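Local coordinates for SusD superfamily protein (Bacteroides fragilis, PDB 3L22) that probably binds sugars at the bacterial outer membrane and helps in glycan uptake, at residues V123-Y128 against S177-I182; Q170-I175 against Y211-E216; K207-M212 against E392-I397. One frame throughout, in Å; residues are numbered along the deposited sequence. Where two conformers were deposited one is given.

Contact 1 (V123-Y128 against S177-I182); sequences VRALAY and SDLENI
Asp178 OD2 is gripped twice: Arg124 NE donates to it over 2.9 Å, and NE2 of His174, one turn back on the helix of Asp178, hydrogen-bonds to it as well. With the other oxygen engaged too, Arg124 and Asp178 form a bidentate, side-on salt bridge between helix 113-131 and the C-terminal end of helix 168-178, a helix pair in the alpha-helical part of the SusD fold. Arg124 NH2 reaches Asp178 OD1 at 2.8 Å, and both bonds are nearly straight, with N-H...O angles of 166° and 171°. The guanidinium presents its NE/NH2 edge, and each carboxylate oxygen is met on its syn side, somewhat out of the carboxylate plane; the two planes lie 17° apart, so the fork is only modestly twisted. Arg124 gets there by bending: CG stands anti to the backbone N, and the turn at chi3 swings the guanidinium back across the aspartate, leaving the two side chains nearly perpendicular. NH1, turned away from the fork, hydrogen-bonds to Asn96 OD1 on helix 79-103, which ties a third helix to the same group. With three nitrogens engaged the guanidinium can hardly rotate. All four touching residues are buried, and the paired charges probably offset each other there. Since His174 also binds a zinc ion, Asp178 is a second-shell residue that probably helps fix the imidazole, and its negative charge would probably polarise the ring. Beside the salt bridge Ala125 packs against Asp178 and against Leu179, just past helix 168-178, with Leu206 of helix 200-213 behind them. Ala125 CB points at the partner segment, touching Asp178 CB at 3.9 Å and meeting Leu179 CD2 at 4.1 Å.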
loop_
_atom_site.group_PDB
_atom_site.type_symbol
_atom_site.label_atom_id
_atom_site.label_comp_id
_atom_site.label_asym_id
_atom_site.label_seq_id
_atom_site.Cartn_x
_atom_site.Cartn_y
_atom_site.Cartn_z
ATOM N N VAL A 123 10.840 -6.894 -2.017
ATOM C CA VAL A 123 10.831 -5.564 -2.610
ATOM C C VAL A 123 10.320 -5.611 -4.071
ATOM O O VAL A 123 9.456 -4.824 -4.433
ATOM C CB VAL A 123 12.193 -4.889 -2.492
ATOM C CG1 VAL A 123 12.229 -3.560 -3.221
ATOM C CG2 VAL A 123 12.545 -4.689 -1.004
ATOM N N ARG A 124 10.770 -6.594 -4.860
ATOM C CA ARG A 124 10.260 -6.742 -6.230
ATOM C C ARG A 124 8.772 -7.071 -6.224
ATOM O O ARG A 124 8.010 -6.500 -7.003
ATOM C CB ARG A 124 11.032 -7.808 -6.961
ATOM C CG ARG A 124 10.622 -7.989 -8.414
ATOM C CD ARG A 124 11.673 -8.827 -9.144
ATOM N NE ARG A 124 11.694 -10.199 -8.679
ATOM C CZ ARG A 124 12.633 -11.089 -9.030
ATOM N NH1 ARG A 124 13.629 -10.778 -9.881
ATOM N NH2 ARG A 124 12.525 -12.332 -8.595
ATOM N N ALA A 125 8.359 -7.926 -5.293
ATOM C CA ALA A 125 6.968 -8.337 -5.171
ATOM C C ALA A 125 6.058 -7.140 -4.835
ATOM O O ALA A 125 4.987 -6.947 -5.453
ATOM C CB ALA A 125 6.834 -9.465 -4.096
ATOM N N LEU A 126 6.516 -6.311 -3.901
ATOM C CA LEU A 126 5.779 -5.125 -3.528
ATOM C C LEU A 126 5.633 -4.122 -4.698
ATOM O O LEU A 126 4.543 -3.515 -4.916
ATOM C CB LEU A 126 6.454 -4.475 -2.297
ATOM C CG LEU A 126 5.652 -3.442 -1.521
ATOM C CD1 LEU A 126 4.259 -3.977 -1.046
ATOM C CD2 LEU A 126 6.454 -2.862 -0.329
ATOM N N ALA A 127 6.710 -3.948 -5.455
ATOM C CA ALA A 127 6.684 -3.021 -6.578
ATOM C C ALA A 127 5.650 -3.481 -7.612
ATOM O O ALA A 127 4.771 -2.704 -8.034
ATOM C CB ALA A 127 8.066 -2.904 -7.186
ATOM N N TYR A 128 5.704 -4.765 -7.978
ATOM C CA TYR A 128 4.709 -5.324 -8.904
ATOM C C TYR A 128 3.287 -5.255 -8.353
ATOM O O TYR A 128 2.335 -5.049 -9.116
ATOM C CB TYR A 128 5.065 -6.766 -9.319
ATOM C CG TYR A 128 6.072 -6.800 -10.441
ATOM C CD1 TYR A 128 5.737 -6.303 -11.701
ATOM C CD2 TYR A 128 7.375 -7.290 -10.253
ATOM C CE1 TYR A 128 6.641 -6.295 -12.742
ATOM C CE2 TYR A 128 8.305 -7.295 -11.321
ATOM C CZ TYR A 128 7.920 -6.788 -12.556
ATOM O OH TYR A 128 8.783 -6.738 -13.613
ATOM N N SER A 177 5.205 -16.273 -6.311
ATOM C CA SER A 177 6.515 -16.920 -6.423
ATOM C C SER A 177 7.633 -16.193 -5.650
ATOM O O SER A 177 8.443 -16.828 -4.989
ATOM C CB SER A 177 6.938 -17.054 -7.878
ATOM O OG SER A 177 6.084 -17.920 -8.553
ATOM N N ASP A 178 7.642 -14.870 -5.714
ATOM C CA ASP A 178 8.635 -14.088 -4.978
ATOM C C ASP A 178 8.415 -14.158 -3.463
ATOM O O ASP A 178 9.303 -13.786 -2.704
ATOM C CB ASP A 178 8.643 -12.623 -5.453
ATOM C CG ASP A 178 9.492 -12.392 -6.706
ATOM O OD1 ASP A 178 10.282 -13.259 -7.161
ATOM O OD2 ASP A 178 9.404 -11.283 -7.263
ATOM N N LEU A 179 7.238 -14.600 -3.026
ATOM C CA LEU A 179 6.927 -14.721 -1.608
ATOM C C LEU A 179 6.838 -16.190 -1.171
ATOM O O LEU A 179 6.378 -16.494 -0.057
ATOM C CB LEU A 179 5.607 -14.008 -1.326
ATOM C CG LEU A 179 5.588 -12.501 -1.628
ATOM C CD1 LEU A 179 4.163 -12.004 -1.414
ATOM C CD2 LEU A 179 6.570 -11.724 -0.743
ATOM N N GLU A 180 7.273 -17.106 -2.018
ATOM C CA GLU A 180 7.032 -18.524 -1.712
ATOM C C GLU A 180 7.971 -19.115 -0.695
ATOM O O GLU A 180 7.581 -20.053 -0.012
ATOM C CB GLU A 180 7.057 -19.396 -2.954
ATOM C CG GLU A 180 8.423 -19.664 -3.541
ATOM C CD GLU A 180 8.338 -20.316 -4.961
ATOM O OE1 GLU A 180 7.217 -20.580 -5.469
ATOM O OE2 GLU A 180 9.407 -20.566 -5.538
ATOM N N ASN A 181 9.205 -18.630 -0.660
ATOM C CA ASN A 181 10.142 -19.064 0.366
ATOM C C ASN A 181 10.519 -17.877 1.244
ATOM O O ASN A 181 11.157 -16.948 0.813
ATOM C CB ASN A 181 11.381 -19.733 -0.208
ATOM C CG ASN A 181 12.142 -20.537 0.867
ATOM O OD1 ASN A 181 11.834 -20.453 2.067
ATOM N ND2 ASN A 181 13.103 -21.316 0.433
ATOM N N ILE A 182 10.060 -17.931 2.487
ATOM C CA ILE A 182 10.246 -16.843 3.434
ATOM C C ILE A 182 10.912 -17.255 4.724
ATOM O O ILE A 182 11.055 -16.440 5.631
ATOM C CB ILE A 182 8.907 -16.101 3.722
ATOM C CG1 ILE A 182 7.852 -17.013 4.347
ATOM C CG2 ILE A 182 8.381 -15.420 2.466
ATOM C CD1 ILE A 182 6.667 -16.223 4.784
#

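Contact 2 (Q170-I175 against Y211-E216); sequences QIYEHI and YMAMNE. With ZN (zinc ion), chain H.
A Met-aromatic contact, made where a Schellman motif closes helix 200-213, joins that helix end to the middle of helix 168-178 in the helical part of the SusD fold. Tyr172 and selenomethionine Met214 run antiparallel alongside one another. Met214 was deposited in two conformers, and its geometry here holds for one of them. SE of Met214 sits 5.1 Å from the Tyr172 ring centroid, 45° off the ring normal, so its approach is oblique; it lies closer to the root of the side chain, 3.9 Å from Tyr172 CB. Further back, Met214 CG lies against Tyr172 CD2 at 4.0 Å. The bend at chi3 of Met214 (89°) then turns CE toward helix 168-178, where it brushes Glu173 CG, whose carboxylate is paired with Lys169. In the Schellman turn, Asn215 takes positive phi and Tyr211 O accepts from both Met214 N and Glu216 N, which arrive from opposite faces of the carbonyl plane. On the far flank of helix 168-178, His174 ND1 binds a zinc ion at 2.2 Å, with a water among the other ligands. At the outer end of the tyrosine the packing is tight: Ala213 CB lies 3.5 Å from Tyr172 CZ and 3.2 Å from Tyr172 OH.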
loop_
_atom_site.group_PDB
_atom_site.type_symbol
_atom_site.label_atom_id
_atom_site.label_comp_id
_atom_site.label_asym_id
_atom_site.label_seq_id
_atom_site.Cartn_x
_atom_site.Cartn_y
_atom_site.Cartn_z
ATOM N N GLN A 170 -1.337 -13.132 -13.995
ATOM C CA GLN A 170 0.079 -13.545 -14.116
ATOM C C GLN A 170 0.966 -12.742 -13.178
ATOM O O GLN A 170 1.934 -13.278 -12.602
ATOM C CB GLN A 170 0.578 -13.434 -15.569
ATOM C CG GLN A 170 0.069 -14.540 -16.468
ATOM C CD GLN A 170 0.309 -14.254 -17.948
ATOM O OE1 GLN A 170 0.282 -13.101 -18.416
ATOM N NE2 GLN A 170 0.557 -15.316 -18.693
ATOM N N ILE A 171 0.640 -11.466 -13.010
ATOM C CA ILE A 171 1.456 -10.620 -12.134
ATOM C C ILE A 171 1.289 -11.086 -10.689
ATOM O O ILE A 171 2.289 -11.260 -9.975
ATOM C CB ILE A 171 1.137 -9.119 -12.300
ATOM C CG1 ILE A 171 1.553 -8.628 -13.686
ATOM C CG2 ILE A 171 1.810 -8.276 -11.203
ATOM C CD1 ILE A 171 3.023 -8.690 -14.040
ATOM N N TYR A 172 0.047 -11.325 -10.265
ATOM C CA TYR A 172 -0.180 -11.884 -8.953
ATOM C C TYR A 172 0.518 -13.215 -8.743
ATOM O O TYR A 172 1.055 -13.478 -7.656
ATOM C CB TYR A 172 -1.664 -12.046 -8.644
ATOM C CG TYR A 172 -2.408 -10.774 -8.297
ATOM C CD1 TYR A 172 -1.862 -9.811 -7.435
ATOM C CD2 TYR A 172 -3.687 -10.551 -8.771
ATOM C CE1 TYR A 172 -2.590 -8.649 -7.095
ATOM C CE2 TYR A 172 -4.381 -9.384 -8.446
ATOM C CZ TYR A 172 -3.848 -8.465 -7.606
ATOM O OH TYR A 172 -4.555 -7.322 -7.288
ATOM N N GLU A 173 0.521 -14.056 -9.767
ATOM C CA GLU A 173 1.120 -15.388 -9.650
ATOM C C GLU A 173 2.628 -15.284 -9.489
ATOM O O GLU A 173 3.219 -16.053 -8.728
ATOM C CB GLU A 173 0.735 -16.268 -10.845
ATOM C CG GLU A 173 -0.720 -16.791 -10.721
ATOM C CD GLU A 173 -1.303 -17.377 -12.000
ATOM O OE1 GLU A 173 -0.833 -17.045 -13.132
ATOM O OE2 GLU A 173 -2.258 -18.194 -11.862
ATOM N N HIS A 174 3.242 -14.310 -10.157
ATOM C CA HIS A 174 4.679 -14.109 -9.983
ATOM C C HIS A 174 4.992 -13.537 -8.572
ATOM O O HIS A 174 5.943 -13.966 -7.913
ATOM C CB HIS A 174 5.323 -13.212 -11.040
ATOM C CG HIS A 174 6.708 -12.871 -10.652
ATOM N ND1 HIS A 174 7.726 -13.771 -10.791
ATOM C CD2 HIS A 174 7.209 -11.850 -9.917
ATOM C CE1 HIS A 174 8.819 -13.303 -10.220
ATOM N NE2 HIS A 174 8.522 -12.140 -9.660
ATOM N N ILE A 175 4.180 -12.606 -8.116
ATOM C CA ILE A 175 4.295 -12.073 -6.750
ATOM C C ILE A 175 4.277 -13.222 -5.756
ATOM O O ILE A 175 5.113 -13.265 -4.867
ATOM C CB ILE A 175 3.192 -11.046 -6.432
ATOM C CG1 ILE A 175 3.436 -9.764 -7.241
ATOM C CG2 ILE A 175 3.138 -10.720 -4.924
ATOM C CD1 ILE A 175 2.227 -8.799 -7.347
ATOM N N TYR A 211 -3.856 -12.746 -2.115
ATOM C CA TYR A 211 -4.905 -13.748 -2.132
ATOM C C TYR A 211 -6.294 -13.137 -1.980
ATOM O O TYR A 211 -7.230 -13.589 -2.634
ATOM C CB TYR A 211 -4.653 -14.847 -1.104
ATOM C CG TYR A 211 -3.636 -15.913 -1.509
ATOM C CD1 TYR A 211 -3.718 -16.568 -2.740
ATOM C CD2 TYR A 211 -2.613 -16.302 -0.637
ATOM C CE1 TYR A 211 -2.824 -17.585 -3.086
ATOM C CE2 TYR A 211 -1.723 -17.321 -0.982
ATOM C CZ TYR A 211 -1.818 -17.935 -2.206
ATOM O OH TYR A 211 -0.965 -18.958 -2.557
HETATM N N MSE A 212 -6.446 -12.082 -1.192
HETATM C CA MSE A 212 -7.760 -11.404 -1.130
HETATM C C MSE A 212 -8.185 -10.832 -2.474
HETATM O O MSE A 212 -9.368 -10.924 -2.845
HETATM C CB MSE A 212 -7.770 -10.307 -0.071
HETATM C CG MSE A 212 -7.704 -10.872 1.305
HETATM SE SE MSE A 212 -7.539 -9.450 2.640
HETATM C CE MSE A 212 -9.249 -8.825 2.700
ATOM N N ALA A 213 -7.230 -10.274 -3.217
ATOM C CA ALA A 213 -7.523 -9.695 -4.541
ATOM C C ALA A 213 -8.015 -10.792 -5.514
ATOM O O ALA A 213 -8.648 -10.493 -6.540
ATOM C CB ALA A 213 -6.250 -8.952 -5.107
HETATM N N MSE A 214 -7.688 -12.060 -5.197
HETATM C CA MSE A 214 -8.057 -13.202 -6.028
HETATM C C MSE A 214 -9.253 -13.987 -5.458
HETATM O O MSE A 214 -9.594 -15.048 -5.957
HETATM C CB MSE A 214 -6.832 -14.110 -6.206
HETATM C CG MSE A 214 -5.589 -13.383 -6.757
HETATM SE SE MSE A 214 -3.999 -14.504 -6.734
HETATM C CE MSE A 214 -4.209 -15.309 -8.485
ATOM N N ASN A 215 -9.894 -13.439 -4.433
ATOM C CA ASN A 215 -10.982 -14.087 -3.722
ATOM C C ASN A 215 -10.595 -15.425 -3.119
ATOM O O ASN A 215 -11.425 -16.251 -2.940
ATOM C CB ASN A 215 -12.242 -14.222 -4.616
ATOM C CG ASN A 215 -12.994 -12.906 -4.774
ATOM O OD1 ASN A 215 -12.441 -11.822 -4.634
ATOM N ND2 ASN A 215 -14.285 -13.015 -5.051
ATOM N N GLU A 216 -9.317 -15.609 -2.794
ATOM C CA GLU A 216 -8.808 -16.842 -2.215
ATOM C C GLU A 216 -8.784 -16.696 -0.695
ATOM O O GLU A 216 -7.708 -16.572 -0.059
ATOM C CB GLU A 216 -7.400 -17.105 -2.750
ATOM C CG GLU A 216 -7.338 -17.432 -4.240
ATOM C CD GLU A 216 -7.902 -18.772 -4.578
ATOM O OE1 GLU A 216 -7.983 -19.657 -3.712
ATOM O OE2 GLU A 216 -8.302 -18.950 -5.730
HETATM ZN ZN ZN H . 7.709 -15.700 -11.777
HETATM O O HOH W 1 9.537 -16.479 -10.785
#

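Contact 3 (K207-M212 against E392-I397); sequences KMRVYM and EGIRGI. With EDO (1,2-ethanediol), chain Z.
With CG beside the backbone N (chi1 -71°) and the chain extended from CG to NE, Arg209 stretches from helix 200-213 toward the loop that leads into helix 395-401. This brings its guanidinium against the side chain of Ile394, whose CG1 likewise stands anti to the carbonyl carbon (chi1 -77°) and comes out to meet it. The isoleucine runs square across the line of the arginine. Arg209 NH2 lies 3.5 Å from Ile394 CG1 and 3.6 Å from Ile394 CD1, approaching obliquely. Ile397, in the first turn of the helix, adds a looser touch, its CD1 lying 4.2 Å from Arg209 NH1.

The polar link runs through two waters, both at the guanidinium edge and in its plane. Arg209 NH2 donates to water 2 over 3.2 Å, and that water in turn donates a hydrogen bond to Glu392 O; Arg209 NH1 donates to water 3 over 3.0 Å, and this one donates to Gly393 O at 2.7 Å. Two adjacent carbonyls of the loop are thus linked through water to the two terminal nitrogens of one arginine. The third nitrogen, NE, forms a salt bridge with Glu329 of helix 327-339, the main polar partner of the group, and a weak hydrogen bond joins NH1 to Tyr129 OH. Held on several sides, the buried guanidinium has its orientation well defined and its charge probably balanced by Glu329. Far from any annotated site, the contact is water-mediated packing that brings helix 200-213 up to the loop before helix 395-401 within the largely helical SusD fold, whose family belongs to the TPR clan.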
loop_
_atom_site.group_PDB
_atom_site.type_symbol
_atom_site.label_atom_id
_atom_site.label_comp_id
_atom_site.label_asym_id
_atom_site.label_seq_id
_atom_site.Cartn_x
_atom_site.Cartn_y
_atom_site.Cartn_z
ATOM N N LYS A 207 1.197 -11.427 0.912
ATOM C CA LYS A 207 0.602 -12.646 0.410
ATOM C C LYS A 207 -0.907 -12.613 0.730
ATOM O O LYS A 207 -1.734 -12.876 -0.129
ATOM C CB LYS A 207 1.293 -13.831 1.066
ATOM C CG LYS A 207 0.958 -15.192 0.529
ATOM C CD LYS A 207 1.795 -16.326 1.194
ATOM C CE LYS A 207 3.274 -16.272 0.872
ATOM N NZ LYS A 207 3.991 -17.546 1.202
HETATM N N MSE A 208 -1.270 -12.195 1.930
HETATM C CA MSE A 208 -2.673 -12.071 2.236
HETATM C C MSE A 208 -3.387 -11.088 1.313
HETATM O O MSE A 208 -4.462 -11.410 0.816
HETATM C CB MSE A 208 -2.920 -11.685 3.679
HETATM C CG MSE A 208 -4.402 -11.494 3.958
HETATM SE SE MSE A 208 -4.917 -11.499 5.845
HETATM C CE MSE A 208 -3.724 -10.320 6.335
ATOM N N ARG A 209 -2.807 -9.907 1.092
ATOM C CA ARG A 209 -3.407 -8.946 0.190
ATOM C C ARG A 209 -3.604 -9.503 -1.208
ATOM O O ARG A 209 -4.641 -9.269 -1.831
ATOM C CB ARG A 209 -2.580 -7.657 0.105
ATOM C CG ARG A 209 -2.648 -6.804 1.358
ATOM C CD ARG A 209 -2.297 -5.370 0.977
ATOM N NE ARG A 209 -2.134 -4.410 2.054
ATOM C CZ ARG A 209 -1.786 -3.145 1.871
ATOM N NH1 ARG A 209 -1.576 -2.663 0.637
ATOM N NH2 ARG A 209 -1.669 -2.343 2.910
ATOM N N VAL A 210 -2.612 -10.226 -1.701
ATOM C CA VAL A 210 -2.694 -10.794 -3.014
ATOM C C VAL A 210 -3.823 -11.820 -3.067
ATOM O O VAL A 210 -4.643 -11.792 -3.968
ATOM C CB VAL A 210 -1.348 -11.414 -3.448
ATOM C CG1 VAL A 210 -1.504 -12.303 -4.685
ATOM C CG2 VAL A 210 -0.330 -10.292 -3.704
ATOM N N TYR A 211 -3.856 -12.746 -2.115
ATOM C CA TYR A 211 -4.905 -13.748 -2.132
ATOM C C TYR A 211 -6.294 -13.137 -1.980
ATOM O O TYR A 211 -7.230 -13.589 -2.634
ATOM C CB TYR A 211 -4.653 -14.847 -1.104
ATOM C CG TYR A 211 -3.636 -15.913 -1.509
ATOM C CD1 TYR A 211 -3.718 -16.568 -2.740
ATOM C CD2 TYR A 211 -2.613 -16.302 -0.637
ATOM C CE1 TYR A 211 -2.824 -17.585 -3.086
ATOM C CE2 TYR A 211 -1.723 -17.321 -0.982
ATOM C CZ TYR A 211 -1.818 -17.935 -2.206
ATOM O OH TYR A 211 -0.965 -18.958 -2.557
HETATM N N MSE A 212 -6.446 -12.082 -1.192
HETATM C CA MSE A 212 -7.760 -11.404 -1.130
HETATM C C MSE A 212 -8.185 -10.832 -2.474
HETATM O O MSE A 212 -9.368 -10.924 -2.845
HETATM C CB MSE A 212 -7.770 -10.307 -0.071
HETATM C CG MSE A 212 -7.704 -10.872 1.305
HETATM SE SE MSE A 212 -7.539 -9.450 2.640
HETATM C CE MSE A 212 -9.249 -8.825 2.700
ATOM N N GLU A 392 -3.629 6.219 4.515
ATOM C CA GLU A 392 -2.537 5.218 4.645
ATOM C C GLU A 392 -2.381 4.275 3.427
ATOM O O GLU A 392 -1.972 3.139 3.547
ATOM C CB GLU A 392 -2.661 4.430 5.968
ATOM C CG GLU A 392 -2.294 5.283 7.175
ATOM C CD GLU A 392 -2.298 4.527 8.501
ATOM O OE1 GLU A 392 -1.791 3.368 8.572
ATOM O OE2 GLU A 392 -2.836 5.098 9.472
ATOM N N GLY A 393 -2.669 4.777 2.241
ATOM C CA GLY A 393 -2.196 4.139 1.008
ATOM C C GLY A 393 -2.985 2.904 0.640
ATOM O O GLY A 393 -2.471 2.060 -0.070
ATOM N N ILE A 394 -4.244 2.831 1.090
ATOM C CA ILE A 394 -5.022 1.598 1.033
ATOM C C ILE A 394 -6.367 1.753 0.345
ATOM O O ILE A 394 -6.780 0.838 -0.390
ATOM C CB ILE A 394 -5.223 0.990 2.468
ATOM C CG1 ILE A 394 -3.945 0.280 2.938
ATOM C CG2 ILE A 394 -6.355 -0.002 2.516
ATOM C CD1 ILE A 394 -3.930 -0.052 4.498
ATOM N N ARG A 395 -7.055 2.882 0.544
ATOM C CA ARG A 395 -8.450 2.923 0.158
ATOM C C ARG A 395 -8.752 2.607 -1.333
ATOM O O ARG A 395 -9.679 1.830 -1.667
ATOM C CB ARG A 395 -9.033 4.274 0.543
ATOM C CG ARG A 395 -10.497 4.451 0.136
ATOM C CD ARG A 395 -11.389 3.426 0.814
ATOM N NE ARG A 395 -12.775 3.567 0.423
ATOM C CZ ARG A 395 -13.651 2.570 0.354
ATOM N NH1 ARG A 395 -13.338 1.318 0.687
ATOM N NH2 ARG A 395 -14.879 2.827 -0.051
ATOM N N GLY A 396 -7.981 3.222 -2.213
ATOM C CA GLY A 396 -8.154 3.036 -3.644
ATOM C C GLY A 396 -7.828 1.610 -4.080
ATOM O O GLY A 396 -8.308 1.162 -5.122
ATOM N N ILE A 397 -7.024 0.890 -3.287
ATOM C CA ILE A 397 -6.758 -0.523 -3.567
ATOM C C ILE A 397 -7.973 -1.371 -3.162
ATOM O O ILE A 397 -8.386 -2.264 -3.903
ATOM C CB ILE A 397 -5.488 -1.023 -2.857
ATOM C CG1 ILE A 397 -4.269 -0.279 -3.434
ATOM C CG2 ILE A 397 -5.361 -2.520 -2.990
ATOM C CD1 ILE A 397 -2.923 -0.504 -2.722
HETATM C C1 EDO Z . 2.611 -19.914 -1.633
HETATM O O1 EDO Z . 2.805 -19.676 -0.245
HETATM C C2 EDO Z . 2.981 -18.785 -2.562
HETATM O O2 EDO Z . 3.667 -17.696 -1.968
HETATM O O HOH W 2 -0.525 0.664 3.307
HETATM O O HOH W 3 -0.655 0.188 0.653
#

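Overall arrangement
Helix 168-178 serves contacts 1 and 2, and helix 200-213 serves contacts 2 and 3, so the three form a chain across the helical core. The centres of contacts 1 and 2 lie 12 Å apart, those of 2 and 3 11 Å, and those of 1 and 3 15 Å. Ile175 packs both ways: its CG1 is 3.7 Å from Ala125 O, and its CG2 is 3.7 Å from Val210 CG2. Lys207 NZ closes the circuit by bonding to Leu179 O at 2.9 Å. The zinc ion on His174 sits at the contact 1 end, about 6 Å from the Asp178 side chain, whereas contact 3 lies nearest the chain centre, 6 Å from it.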